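Local coordinates for protein 4-oxalocrotonate decarboxylase NahK (Pseudomonas putida, PDB 5D2I) that catalyses the metal-dependent decarboxylation of 2-oxohex-3-enedioate to 2-oxopent-4-enoate and carbon dioxide in the breakdown of aromatic hydrocarbons, at residues A[113-118]-A[254-259]. The protein carries 1 engineered substitution. Residues are numbered along the deposited sequence; the frame is centred on the assembly and turned at random.
With CA (calcium ion), chain C.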
# COMPACT_ATOMS: atom_id res chain seq x y z
N ILE A 113 -10.12 -3.82 3.43
CA ILE A 113 -9.93 -3.16 2.15
C ILE A 113 -9.90 -1.66 2.35
O ILE A 113 -10.48 -1.11 3.30
CB ILE A 113 -11.02 -3.55 1.13
CG1 ILE A 113 -12.41 -3.19 1.66
CG2 ILE A 113 -10.94 -5.04 0.83
CD1 ILE A 113 -13.51 -3.30 0.60
N GLU A 114 -9.20 -0.99 1.44
CA GLU A 114 -9.10 0.45 1.43
C GLU A 114 -9.29 0.89 0.01
O GLU A 114 -8.70 0.32 -0.90
CB GLU A 114 -7.70 0.88 1.86
CG GLU A 114 -7.29 0.40 3.21
CD GLU A 114 -5.96 0.95 3.62
OE1 GLU A 114 -4.96 0.66 2.93
OE2 GLU A 114 -5.92 1.69 4.61
N ALA A 115 -10.11 1.93 -0.19
CA ALA A 115 -10.28 2.51 -1.51
C ALA A 115 -9.12 3.45 -1.73
O ALA A 115 -8.82 4.28 -0.88
CB ALA A 115 -11.58 3.28 -1.56
N GLU A 116 -8.46 3.31 -2.87
CA GLU A 116 -7.32 4.15 -3.19
C GLU A 116 -7.39 4.60 -4.62
O GLU A 116 -8.11 4.04 -5.44
CB GLU A 116 -6.01 3.39 -2.95
CG GLU A 116 -6.01 2.70 -1.61
CD GLU A 116 -4.64 2.45 -1.04
OE1 GLU A 116 -3.63 2.92 -1.61
OE2 GLU A 116 -4.59 1.78 0.00
N ILE A 117 -6.61 5.62 -4.93
CA ILE A 117 -6.37 5.97 -6.31
C ILE A 117 -4.91 5.71 -6.62
O ILE A 117 -4.01 6.09 -5.86
CB ILE A 117 -6.79 7.41 -6.62
CG1 ILE A 117 -6.73 7.65 -8.13
CG2 ILE A 117 -5.91 8.42 -5.86
CD1 ILE A 117 -7.77 6.84 -8.88
N SER A 118 -4.66 4.97 -7.69
CA SER A 118 -3.29 4.68 -8.05
C SER A 118 -2.91 5.55 -9.23
O SER A 118 -3.78 6.09 -9.91
CB SER A 118 -3.13 3.21 -8.42
OG SER A 118 -3.45 2.39 -7.31
N ILE A 254 -17.84 -6.46 -2.27
CA ILE A 254 -17.61 -5.04 -2.12
C ILE A 254 -17.61 -4.40 -3.48
O ILE A 254 -17.25 -5.03 -4.47
CB ILE A 254 -16.30 -4.75 -1.35
CG1 ILE A 254 -15.07 -5.18 -2.15
CG2 ILE A 254 -16.34 -5.46 0.02
CD1 ILE A 254 -14.46 -4.06 -2.98
N THR A 255 -18.02 -3.14 -3.52
CA THR A 255 -17.87 -2.34 -4.71
C THR A 255 -17.49 -0.96 -4.25
O THR A 255 -18.12 -0.40 -3.35
CB THR A 255 -19.17 -2.23 -5.51
OG1 THR A 255 -19.56 -3.53 -5.95
CG2 THR A 255 -18.95 -1.36 -6.73
N VAL A 256 -16.46 -0.39 -4.86
CA VAL A 256 -16.10 0.96 -4.53
C VAL A 256 -16.28 1.80 -5.77
O VAL A 256 -15.69 1.51 -6.80
CB VAL A 256 -14.65 1.07 -4.05
CG1 VAL A 256 -14.34 2.52 -3.73
CG2 VAL A 256 -14.45 0.21 -2.82
N ARG A 257 -17.13 2.80 -5.67
CA ARG A 257 -17.42 3.64 -6.82
C ARG A 257 -16.53 4.85 -6.73
O ARG A 257 -16.35 5.42 -5.65
CB ARG A 257 -18.90 4.01 -6.84
CG ARG A 257 -19.76 2.76 -6.68
CD ARG A 257 -21.23 3.06 -6.42
NE ARG A 257 -21.93 1.84 -6.03
CZ ARG A 257 -22.26 0.87 -6.88
NH1 ARG A 257 -21.94 0.97 -8.16
NH2 ARG A 257 -22.89 -0.21 -6.44
N TYR A 258 -15.94 5.21 -7.86
CA TYR A 258 -15.07 6.37 -7.96
C TYR A 258 -15.75 7.35 -8.86
O TYR A 258 -16.12 6.99 -9.98
CB TYR A 258 -13.74 5.97 -8.57
CG TYR A 258 -12.88 5.14 -7.66
CD1 TYR A 258 -13.22 3.82 -7.37
CD2 TYR A 258 -11.74 5.67 -7.10
CE1 TYR A 258 -12.43 3.06 -6.53
CE2 TYR A 258 -10.94 4.92 -6.28
CZ TYR A 258 -11.29 3.62 -5.99
OH TYR A 258 -10.48 2.88 -5.16
N GLN A 259 -15.95 8.55 -8.41
CA GLN A 259 -16.71 9.47 -9.21
C GLN A 259 -16.05 9.72 -10.54
O GLN A 259 -14.94 10.03 -10.57
CB GLN A 259 -17.02 10.75 -8.48
CG GLN A 259 -15.85 11.63 -8.32
CD GLN A 259 -16.19 12.92 -7.59
OE1 GLN A 259 -17.32 13.28 -7.46
NE2 GLN A 259 -15.23 13.55 -7.11
CA CA C . -3.21 1.08 1.54
O HOH W 1 -1.65 2.02 0.04
O HOH W 2 -2.99 3.10 2.75
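Y258 OH donates a hydrogen bond to E116 O at 2.7 Å. The hydroxyl is tilted 25° from the carbonyl plane. The carbonyl lies at the ring's edge, near the ring plane, with Y258 CE2 3.1 Å from E116 O. With CG of Y258 anti to its own carbonyl carbon (chi1 -71°), the ring is carried from its strand toward 113-118, which brings OH to the E116 carbonyl. A phenylalanine here would lack the hydroxyl and would probably leave the buried E116 O without this donor.

Around this bond the side chains meet through apolar contacts. I113 and I254 meet tip to tip, I113 CD1 lying 3.6 Å from I254 CG2. In the middle, the A115 methyl meets V256 CG1 at 3.6 Å and also borders the phenol, while I117 CD1 approaches Y258 CD2 obliquely and more loosely, at 4.5 Å. The two strands belong to different sheets of the fumarylacetoacetate hydrolase-type domain, packed face to face, their short axes 8.7 Å apart and 31° from parallel. M194 and V192 of strand 191-196 line the same interior, as do V146 and P144 of strand 139-149; F268 touches I113 and I254.

On the other face of strand 113-118 the alternate residues bind calcium. E114 OE1 (2.3 Å) and E116 OE2 (2.2 Å) coordinate the ion with two waters, and E147 completes the acidic trio of this domain's metal site. One of these waters also donates to E116 OE1, tying the second carboxylate oxygen to the metal's hydration shell.

E116 thus joins both faces: its carboxylate holds the metal while its carbonyl accepts a hydrogen bond from the tyrosine hydroxyl, consistent with Y258 acting from the second shell, through the E116 backbone, to help fix the strand that carries the metal ligands.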